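PDB 4QTO: betaine aldehyde dehydrogenase from Staphylococcus aureus subsp. aureus COL, which catalyses the NAD-dependent oxidation of betaine aldehyde to glycine betaine. Local coordinates for residues Ile287-Ala292 against Glu426-Ala431; Ala292-Ala297 against Lys326-Gln331; Gly316-Val321 against Cys404-Arg409. All coordinates share one frame; numbering follows the deposited sequence.

Contact 1. Residues Ile287-Ala292 against Glu426-Ala431; sequences IIFDDA and ETEQEA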
loop_
_atom_site.group_PDB
_atom_site.type_symbol
_atom_site.label_atom_id
_atom_site.label_comp_id
_atom_site.label_asym_id
_atom_site.label_seq_id
_atom_site.Cartn_x
_atom_site.Cartn_y
_atom_site.Cartn_z
ATOM N N ILE A 287 -22.521 20.268 13.649
ATOM C CA ILE A 287 -23.134 19.751 14.855
ATOM C C ILE A 287 -22.427 20.320 16.094
ATOM O O ILE A 287 -21.235 20.078 16.302
ATOM C CB ILE A 287 -23.038 18.213 14.874
ATOM C CG1 ILE A 287 -23.727 17.622 13.641
ATOM C CG2 ILE A 287 -23.626 17.639 16.138
ATOM C CD1 ILE A 287 -23.485 16.147 13.446
ATOM N N ILE A 288 -23.188 21.023 16.916
ATOM C CA ILE A 288 -22.645 21.708 18.086
ATOM C C ILE A 288 -23.274 21.180 19.366
ATOM O O ILE A 288 -24.472 21.353 19.613
ATOM C CB ILE A 288 -22.871 23.212 17.933
ATOM C CG1 ILE A 288 -22.283 23.739 16.607
ATOM C CG2 ILE A 288 -22.326 23.963 19.139
ATOM C CD1 ILE A 288 -22.694 25.153 16.300
ATOM N N PHE A 289 -22.473 20.496 20.165
ATOM C CA PHE A 289 -22.922 19.968 21.456
ATOM C C PHE A 289 -22.840 21.002 22.557
ATOM O O PHE A 289 -22.105 22.000 22.445
ATOM C CB PHE A 289 -22.093 18.753 21.830
ATOM C CG PHE A 289 -22.471 17.507 21.078
ATOM C CD1 PHE A 289 -23.483 16.692 21.565
ATOM C CD2 PHE A 289 -21.862 17.168 19.894
ATOM C CE1 PHE A 289 -23.864 15.557 20.887
ATOM C CE2 PHE A 289 -22.226 16.018 19.207
ATOM C CZ PHE A 289 -23.243 15.202 19.717
ATOM N N ASP A 290 -23.562 20.751 23.659
ATOM C CA ASP A 290 -23.565 21.689 24.782
ATOM C C ASP A 290 -22.225 21.767 25.508
ATOM O O ASP A 290 -22.024 22.675 26.299
ATOM C CB ASP A 290 -24.792 21.527 25.700
ATOM C CG ASP A 290 -24.842 20.258 26.466
ATOM O OD1 ASP A 290 -23.788 19.598 26.660
ATOM O OD2 ASP A 290 -25.978 19.930 26.937
ATOM N N ASP A 291 -21.300 20.848 25.203
ATOM C CA ASP A 291 -19.969 20.888 25.746
ATOM C C ASP A 291 -18.891 21.302 24.740
ATOM O O ASP A 291 -17.701 21.075 24.969
ATOM C CB ASP A 291 -19.599 19.585 26.458
ATOM C CG ASP A 291 -19.584 18.384 25.544
ATOM O OD1 ASP A 291 -19.927 18.511 24.351
ATOM O OD2 ASP A 291 -19.209 17.280 26.040
ATOM N N ALA A 292 -19.317 21.903 23.642
ATOM C CA ALA A 292 -18.405 22.539 22.736
ATOM C C ALA A 292 -17.803 23.774 23.399
ATOM O O ALA A 292 -18.398 24.356 24.339
ATOM C CB ALA A 292 -19.141 22.995 21.515
ATOM N N GLU A 426 -31.749 16.696 20.786
ATOM C CA GLU A 426 -31.723 16.422 22.215
ATOM C C GLU A 426 -30.505 15.604 22.632
ATOM O O GLU A 426 -29.842 15.910 23.628
ATOM C CB GLU A 426 -33.006 15.695 22.620
ATOM C CG GLU A 426 -33.183 15.488 24.099
ATOM C CD GLU A 426 -33.314 16.798 24.887
ATOM O OE1 GLU A 426 -33.790 17.827 24.337
ATOM O OE2 GLU A 426 -32.958 16.757 26.077
ATOM N N THR A 427 -30.235 14.549 21.878
ATOM C CA THR A 427 -29.202 13.596 22.177
ATOM C C THR A 427 -28.208 13.397 21.032
ATOM O O THR A 427 -28.452 13.751 19.893
ATOM C CB THR A 427 -29.855 12.196 22.395
ATOM O OG1 THR A 427 -30.493 11.753 21.181
ATOM C CG2 THR A 427 -30.905 12.211 23.534
ATOM N N GLU A 428 -27.106 12.750 21.358
ATOM C CA GLU A 428 -26.117 12.372 20.366
ATOM C C GLU A 428 -26.765 11.543 19.231
ATOM O O GLU A 428 -26.498 11.761 18.047
ATOM C CB GLU A 428 -25.062 11.589 21.124
ATOM C CG GLU A 428 -23.973 10.989 20.337
ATOM C CD GLU A 428 -23.034 10.158 21.229
ATOM O OE1 GLU A 428 -22.913 10.445 22.443
ATOM O OE2 GLU A 428 -22.386 9.258 20.661
ATOM N N GLN A 429 -27.640 10.606 19.606
ATOM C CA GLN A 429 -28.330 9.766 18.626
ATOM C C GLN A 429 -29.204 10.583 17.680
ATOM O O GLN A 429 -29.215 10.349 16.468
ATOM C CB GLN A 429 -29.163 8.683 19.340
ATOM C CG GLN A 429 -28.326 7.655 20.111
ATOM C CD GLN A 429 -27.646 8.147 21.408
ATOM O OE1 GLN A 429 -28.040 9.149 22.061
ATOM N NE2 GLN A 429 -26.620 7.382 21.820
ATOM N N GLU A 430 -29.916 11.561 18.227
ATOM C CA GLU A 430 -30.761 12.439 17.394
ATOM C C GLU A 430 -29.908 13.324 16.463
ATOM O O GLU A 430 -30.261 13.530 15.303
ATOM C CB GLU A 430 -31.692 13.302 18.239
ATOM C CG GLU A 430 -32.676 14.041 17.345
ATOM C CD GLU A 430 -33.726 14.875 18.072
ATOM O OE1 GLU A 430 -33.540 15.268 19.242
ATOM O OE2 GLU A 430 -34.752 15.134 17.432
ATOM N N ALA A 431 -28.772 13.813 16.950
ATOM C CA ALA A 431 -27.852 14.623 16.118
ATOM C C ALA A 431 -27.431 13.831 14.873
ATOM O O ALA A 431 -27.439 14.332 13.751
ATOM C CB ALA A 431 -26.616 15.048 16.905
#
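Ala431, Phe289 and Ile287 carry this contact, in which the first turn of helix 428-436 lies against the end of strand 285-288 and the residue that follows it. The methyl of Ala431 points into the interface and meets the Ile287 methyl branch, CB to CG2 at 4.0 Å. That branch stands anti to the backbone N of Ile287 (CG1 has chi1 -59°), which directs CG2 to the helix. Phe289 supplies the second patch. Its ring reaches the start of the helix edge-on: CE1 lies 3.9 Å from Glu428 CA, which sits near the ring plane, while CZ comes obliquely to within 4.4 Å of Ala431 CB. Glu428 gives the ring its CA and CB; the rest of its side chain runs on extended, and its carboxylate, turned 87° from the ring plane, forms a salt bridge with Arg456. No hydrogen bond joins the two segments, so the match is one of apolar surfaces.

The helix start is ordered from within: Thr427 is the N-cap, its OG1 accepting from Glu430 N at 3.0 Å, and Glu430 OE1 in turn accepts from Glu426 N at 2.8 Å. Phe289 opens a type I turn that ends at Ala292. Phe425, at the end of strand 419-425, packs edge-to-face with the Phe289 ring and also touches Ile287 and Ala431. Helix 451-460 adds Lys453 and Val457 against Phe289 and Glu428, while strands 318-322 and 443-447 pair with strand 285-288 on its two sides.

Contact 2. Residues Ala292-Ala297 against Lys326-Gln331; sequences ADFELA and KDKFEQ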
loop_
_atom_site.group_PDB
_atom_site.type_symbol
_atom_site.label_atom_id
_atom_site.label_comp_id
_atom_site.label_asym_id
_atom_site.label_seq_id
_atom_site.Cartn_x
_atom_site.Cartn_y
_atom_site.Cartn_z
ATOM N N ALA A 292 -19.317 21.903 23.642
ATOM C CA ALA A 292 -18.405 22.539 22.736
ATOM C C ALA A 292 -17.803 23.774 23.399
ATOM O O ALA A 292 -18.398 24.356 24.339
ATOM C CB ALA A 292 -19.141 22.995 21.515
ATOM N N ASP A 293 -16.629 24.167 22.932
ATOM C CA ASP A 293 -16.049 25.480 23.259
ATOM C C ASP A 293 -17.020 26.426 22.545
ATOM O O ASP A 293 -17.094 26.487 21.295
ATOM C CB ASP A 293 -14.642 25.554 22.699
ATOM C CG ASP A 293 -13.997 26.913 22.836
ATOM O OD1 ASP A 293 -14.707 27.950 22.858
ATOM O OD2 ASP A 293 -12.730 26.929 22.811
ATOM N N PHE A 294 -17.832 27.152 23.328
ATOM C CA PHE A 294 -18.925 27.924 22.755
ATOM C C PHE A 294 -18.504 29.035 21.819
ATOM O O PHE A 294 -19.041 29.139 20.699
ATOM C CB PHE A 294 -19.831 28.465 23.888
ATOM C CG PHE A 294 -21.026 29.191 23.381
ATOM C CD1 PHE A 294 -22.142 28.503 22.947
ATOM C CD2 PHE A 294 -20.990 30.557 23.273
ATOM C CE1 PHE A 294 -23.256 29.190 22.448
ATOM C CE2 PHE A 294 -22.105 31.249 22.803
ATOM C CZ PHE A 294 -23.214 30.561 22.384
ATOM N N GLU A 295 -17.536 29.852 22.231
ATOM C CA GLU A 295 -17.095 30.921 21.326
ATOM C C GLU A 295 -16.424 30.374 20.073
ATOM O O GLU A 295 -16.544 30.969 19.001
ATOM C CB GLU A 295 -16.285 31.989 22.034
ATOM C CG GLU A 295 -17.144 32.825 23.030
ATOM C CD GLU A 295 -18.360 33.604 22.432
ATOM O OE1 GLU A 295 -19.241 34.041 23.235
ATOM O OE2 GLU A 295 -18.507 33.803 21.189
ATOM N N LEU A 296 -15.754 29.230 20.180
ATOM C CA LEU A 296 -15.189 28.595 18.991
ATOM C C LEU A 296 -16.319 28.166 18.040
ATOM O O LEU A 296 -16.227 28.351 16.815
ATOM C CB LEU A 296 -14.374 27.356 19.395
ATOM C CG LEU A 296 -13.813 26.549 18.219
ATOM C CD1 LEU A 296 -12.697 27.273 17.496
ATOM C CD2 LEU A 296 -13.306 25.202 18.721
ATOM N N ALA A 297 -17.384 27.575 18.607
ATOM C CA ALA A 297 -18.498 27.068 17.814
ATOM C C ALA A 297 -19.224 28.194 17.110
ATOM O O ALA A 297 -19.662 28.022 15.951
ATOM C CB ALA A 297 -19.456 26.271 18.671
ATOM N N LYS A 326 -29.475 25.849 22.495
ATOM C CA LYS A 326 -29.979 26.383 21.238
ATOM C C LYS A 326 -30.325 27.859 21.309
ATOM O O LYS A 326 -29.952 28.613 20.424
ATOM C CB LYS A 326 -31.180 25.555 20.788
ATOM C CG LYS A 326 -31.807 26.022 19.507
ATOM C CD LYS A 326 -32.860 25.005 19.117
ATOM C CE LYS A 326 -33.625 25.407 17.897
ATOM N NZ LYS A 326 -34.548 26.524 18.216
ATOM N N ASP A 327 -31.022 28.289 22.359
ATOM C CA ASP A 327 -31.368 29.708 22.482
ATOM C C ASP A 327 -30.121 30.612 22.620
ATOM O O ASP A 327 -30.016 31.639 21.969
ATOM C CB ASP A 327 -32.346 29.909 23.616
ATOM C CG ASP A 327 -33.680 29.255 23.352
ATOM O OD1 ASP A 327 -34.032 29.039 22.166
ATOM O OD2 ASP A 327 -34.426 29.023 24.313
ATOM N N LYS A 328 -29.176 30.205 23.473
ATOM C CA LYS A 328 -27.914 30.925 23.672
ATOM C C LYS A 328 -27.163 31.027 22.338
ATOM O O LYS A 328 -26.642 32.093 21.950
ATOM C CB LYS A 328 -27.068 30.117 24.679
ATOM C CG LYS A 328 -25.703 30.666 25.018
ATOM C CD LYS A 328 -24.886 29.691 25.833
ATOM C CE LYS A 328 -23.544 30.292 26.185
ATOM N NZ LYS A 328 -22.712 29.383 27.023
ATOM N N PHE A 329 -27.098 29.902 21.634
ATOM C CA PHE A 329 -26.410 29.845 20.352
ATOM C C PHE A 329 -27.062 30.741 19.280
ATOM O O PHE A 329 -26.363 31.532 18.613
ATOM C CB PHE A 329 -26.303 28.429 19.842
ATOM C CG PHE A 329 -25.673 28.356 18.477
ATOM C CD1 PHE A 329 -24.289 28.414 18.335
ATOM C CD2 PHE A 329 -26.474 28.311 17.348
ATOM C CE1 PHE A 329 -23.710 28.427 17.083
ATOM C CE2 PHE A 329 -25.895 28.282 16.084
ATOM C CZ PHE A 329 -24.519 28.331 15.967
ATOM N N GLU A 330 -28.373 30.633 19.124
ATOM C CA GLU A 330 -29.059 31.441 18.116
ATOM C C GLU A 330 -28.843 32.924 18.383
ATOM O O GLU A 330 -28.538 33.694 17.469
ATOM C CB GLU A 330 -30.561 31.136 18.055
ATOM C CG GLU A 330 -30.875 29.788 17.454
ATOM C CD GLU A 330 -32.349 29.427 17.452
ATOM O OE1 GLU A 330 -33.184 30.250 17.886
ATOM O OE2 GLU A 330 -32.660 28.310 17.020
ATOM N N GLN A 331 -28.976 33.338 19.634
ATOM C CA GLN A 331 -28.763 34.732 19.946
ATOM C C GLN A 331 -27.348 35.199 19.609
ATOM O O GLN A 331 -27.151 36.286 19.047
ATOM C CB GLN A 331 -29.098 35.029 21.399
ATOM C CG GLN A 331 -29.064 36.530 21.595
ATOM C CD GLN A 331 -30.088 37.204 20.645
ATOM O OE1 GLN A 331 -31.271 36.923 20.766
ATOM N NE2 GLN A 331 -29.630 38.020 19.649
#
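The backbones of Phe294 and Phe329, on the first turn of helix 294-306 and on helix 323-337, approach to 8.1 Å between CA atoms, a gap bridged by side chains without any hydrogen bond. Phe294 contributes the most surface. A chi1 of -176° swings its ring out to the second helix, where one face meets Lys328. In one of the two conformers modelled for this lysine, its extended chain passes over the ring, with CE 3.6 Å from the Phe294 centroid in a CH-pi contact. Lys328 NZ then stands 4.2 Å from the same centroid, a cation-pi contact less certain because the ammonium position depends on the conformer. Nearer the root of the lysine, CG touches Phe294 CZ at 3.6 Å.

The ring edge faces Phe329: Phe294 CE1 is 3.8 Å from Phe329 CA, which lies near the ring plane. Phe329 turns its own edge to the other helix, with CE1 4.2 Å from Ala297 O. Asp293 is the N-cap of helix 294-306, and its OD1 accepts from Leu296 N at 3.1 Å, well above the carboxylate plane. Lys328 lies on the exposed side, whereas Phe329 is buried against Ile288 of strand 285-288 and Ile319 and Val321 of strand 318-322. Ala297 also rests on Ile288, so the helix pair covers these two neighbouring strands; Leu296 touches Phe447 of strand 443-447 and Pro512 of a second subunit.

Contact 3. Residues Gly316-Val321 against Cys404-Arg409; sequences GSRILV and CDTSMR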
loop_
_atom_site.group_PDB
_atom_site.type_symbol
_atom_site.label_atom_id
_atom_site.label_comp_id
_atom_site.label_asym_id
_atom_site.label_seq_id
_atom_site.Cartn_x
_atom_site.Cartn_y
_atom_site.Cartn_z
ATOM N N GLY A 316 -21.264 25.068 5.677
ATOM C CA GLY A 316 -21.983 24.552 6.818
ATOM C C GLY A 316 -23.331 25.201 6.875
ATOM O O GLY A 316 -23.616 25.995 7.789
ATOM N N SER A 317 -24.190 24.848 5.921
ATOM C CA SER A 317 -25.488 25.481 5.885
ATOM C C SER A 317 -26.511 24.909 6.853
ATOM O O SER A 317 -27.536 25.563 7.090
ATOM C CB SER A 317 -26.086 25.368 4.485
ATOM O OG SER A 317 -26.397 24.034 4.167
ATOM N N ARG A 318 -26.267 23.710 7.389
ATOM C CA ARG A 318 -27.222 23.052 8.252
ATOM C C ARG A 318 -26.671 22.947 9.668
ATOM O O ARG A 318 -25.962 21.995 10.001
ATOM C CB ARG A 318 -27.610 21.688 7.721
ATOM C CG ARG A 318 -28.735 21.049 8.496
ATOM C CD ARG A 318 -29.095 19.675 7.984
ATOM N NE ARG A 318 -30.273 19.190 8.690
ATOM C CZ ARG A 318 -30.907 18.068 8.370
ATOM N NH1 ARG A 318 -30.449 17.308 7.390
ATOM N NH2 ARG A 318 -32.003 17.706 9.029
ATOM N N ILE A 319 -27.014 23.922 10.501
ATOM C CA ILE A 319 -26.497 23.909 11.874
ATOM C C ILE A 319 -27.438 23.074 12.729
ATOM O O ILE A 319 -28.671 23.245 12.693
ATOM C CB ILE A 319 -26.332 25.305 12.456
ATOM C CG1 ILE A 319 -25.314 26.115 11.632
ATOM C CG2 ILE A 319 -25.934 25.208 13.931
ATOM C CD1 ILE A 319 -25.302 27.586 11.890
ATOM N N LEU A 320 -26.868 22.134 13.468
ATOM C CA LEU A 320 -27.589 21.254 14.389
ATOM C C LEU A 320 -26.998 21.544 15.755
ATOM O O LEU A 320 -25.824 21.275 15.997
ATOM C CB LEU A 320 -27.417 19.793 14.028
ATOM C CG LEU A 320 -28.056 19.361 12.735
ATOM C CD1 LEU A 320 -27.571 18.037 12.209
ATOM C CD2 LEU A 320 -29.538 19.301 12.953
ATOM N N VAL A 321 -27.795 22.136 16.652
ATOM C CA VAL A 321 -27.280 22.582 17.958
ATOM C C VAL A 321 -28.073 21.921 19.081
ATOM O O VAL A 321 -29.308 21.753 19.011
ATOM C CB VAL A 321 -27.295 24.131 18.075
ATOM C CG1 VAL A 321 -28.693 24.691 17.938
ATOM C CG2 VAL A 321 -26.660 24.581 19.386
ATOM N N CYS A 404 -37.077 25.744 12.171
ATOM C CA CYS A 404 -37.226 24.848 11.021
ATOM C C CYS A 404 -37.006 23.382 11.423
ATOM O O CYS A 404 -36.639 23.086 12.572
ATOM C CB CYS A 404 -36.474 25.311 9.738
ATOM S SG CYS A 404 -34.900 26.177 9.706
ATOM N N ASP A 405 -37.365 22.465 10.529
ATOM C CA ASP A 405 -37.236 21.062 10.809
ATOM C C ASP A 405 -36.911 20.310 9.552
ATOM O O ASP A 405 -37.032 20.814 8.448
ATOM C CB ASP A 405 -38.476 20.512 11.485
ATOM C CG ASP A 405 -39.630 20.416 10.567
ATOM O OD1 ASP A 405 -39.713 19.414 9.826
ATOM O OD2 ASP A 405 -40.539 21.277 10.668
ATOM N N THR A 406 -36.464 19.090 9.755
ATOM C CA THR A 406 -35.956 18.256 8.680
ATOM C C THR A 406 -36.929 17.991 7.528
ATOM O O THR A 406 -36.495 17.699 6.407
ATOM C CB THR A 406 -35.398 16.944 9.269
ATOM O OG1 THR A 406 -34.548 16.306 8.319
ATOM C CG2 THR A 406 -36.513 16.007 9.717
ATOM N N SER A 407 -38.232 18.156 7.762
ATOM C CA SER A 407 -39.199 17.941 6.690
ATOM C C SER A 407 -39.227 19.071 5.662
ATOM O O SER A 407 -39.780 18.911 4.564
ATOM C CB SER A 407 -40.621 17.812 7.276
ATOM O OG SER A 407 -41.102 19.052 7.767
ATOM N N MET A 408 -38.647 20.214 6.004
ATOM C CA MET A 408 -38.711 21.386 5.130
ATOM C C MET A 408 -37.768 21.415 3.949
ATOM O O MET A 408 -36.627 20.977 4.048
ATOM C CB MET A 408 -38.443 22.640 5.955
ATOM C CG MET A 408 -39.448 22.903 7.051
ATOM S SD MET A 408 -38.967 24.356 8.000
ATOM C CE MET A 408 -40.415 24.492 9.075
ATOM N N ARG A 409 -38.228 21.988 2.836
ATOM C CA ARG A 409 -37.354 22.159 1.678
ATOM C C ARG A 409 -36.112 23.007 1.972
ATOM O O ARG A 409 -35.029 22.732 1.445
ATOM C CB ARG A 409 -38.113 22.819 0.514
ATOM C CG ARG A 409 -39.216 21.979 -0.093
ATOM C CD ARG A 409 -39.801 22.690 -1.317
ATOM N NE ARG A 409 -38.776 22.948 -2.319
ATOM C CZ ARG A 409 -38.843 23.845 -3.294
ATOM N NH1 ARG A 409 -39.906 24.632 -3.438
ATOM N NH2 ARG A 409 -37.814 23.982 -4.117
#
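The guanidinium of Arg318 meets Thr406 at its edge, and neither of its faces is covered by the 404-409 loop. NH2 donates to Thr406 OG1 at 3.0 Å, with the hydroxyl oxygen tilted 23° from the guanidinium plane and a bent N-H...O angle of 135°. Thr406 CB follows at 3.5 Å from the same NH2. The arginine reaches this far because its chain is extended from CG to NE, with CG anti to the backbone N (chi1 -173°).

This bond ties strand 318-322, within the parallel part of the catalytic-domain sheet of the aldehyde dehydrogenase fold, to the loop linking strand 399-402 to helix 409-412. That loop contains a type I turn from Asp405 to Met408, reinforced by an Asx turn in which Asp405 OD1 accepts from Ser407 N at 2.8 Å. The Thr406 hydroxyl also hydrogen-bonds Asp437 OD2. Arg318 NE forms a salt bridge with Glu423 of strand 419-425 and NH1 reaches Asp437 O, so that NE, NH1 and NH2 each have an acceptor and the rotation of the buried guanidinium is fixed.

How the contacts relate
All three contacts reach, or lie against, two neighbouring strands of one mixed sheet, 285-288 and 318-322, with centres 12 to 16 Å apart. Along the chain, contacts 2 and 3 are each nested in the loop closed by contact 1, and they interleave with each other. Contacts 1 and 2 share Ala292, where strand 285-288 leads on to helix 294-306; strand 318-322 of contact 3 runs straight into helix 323-337 of contact 2. Ile288 N and Leu320 O, 2.8 Å apart, probably hydrogen-bond between contacts 1 and 3. Helix 428-436 packs on one face of the sheet and helices 294-306 and 323-337 on the other, the layered alpha/beta build of the catalytic domain.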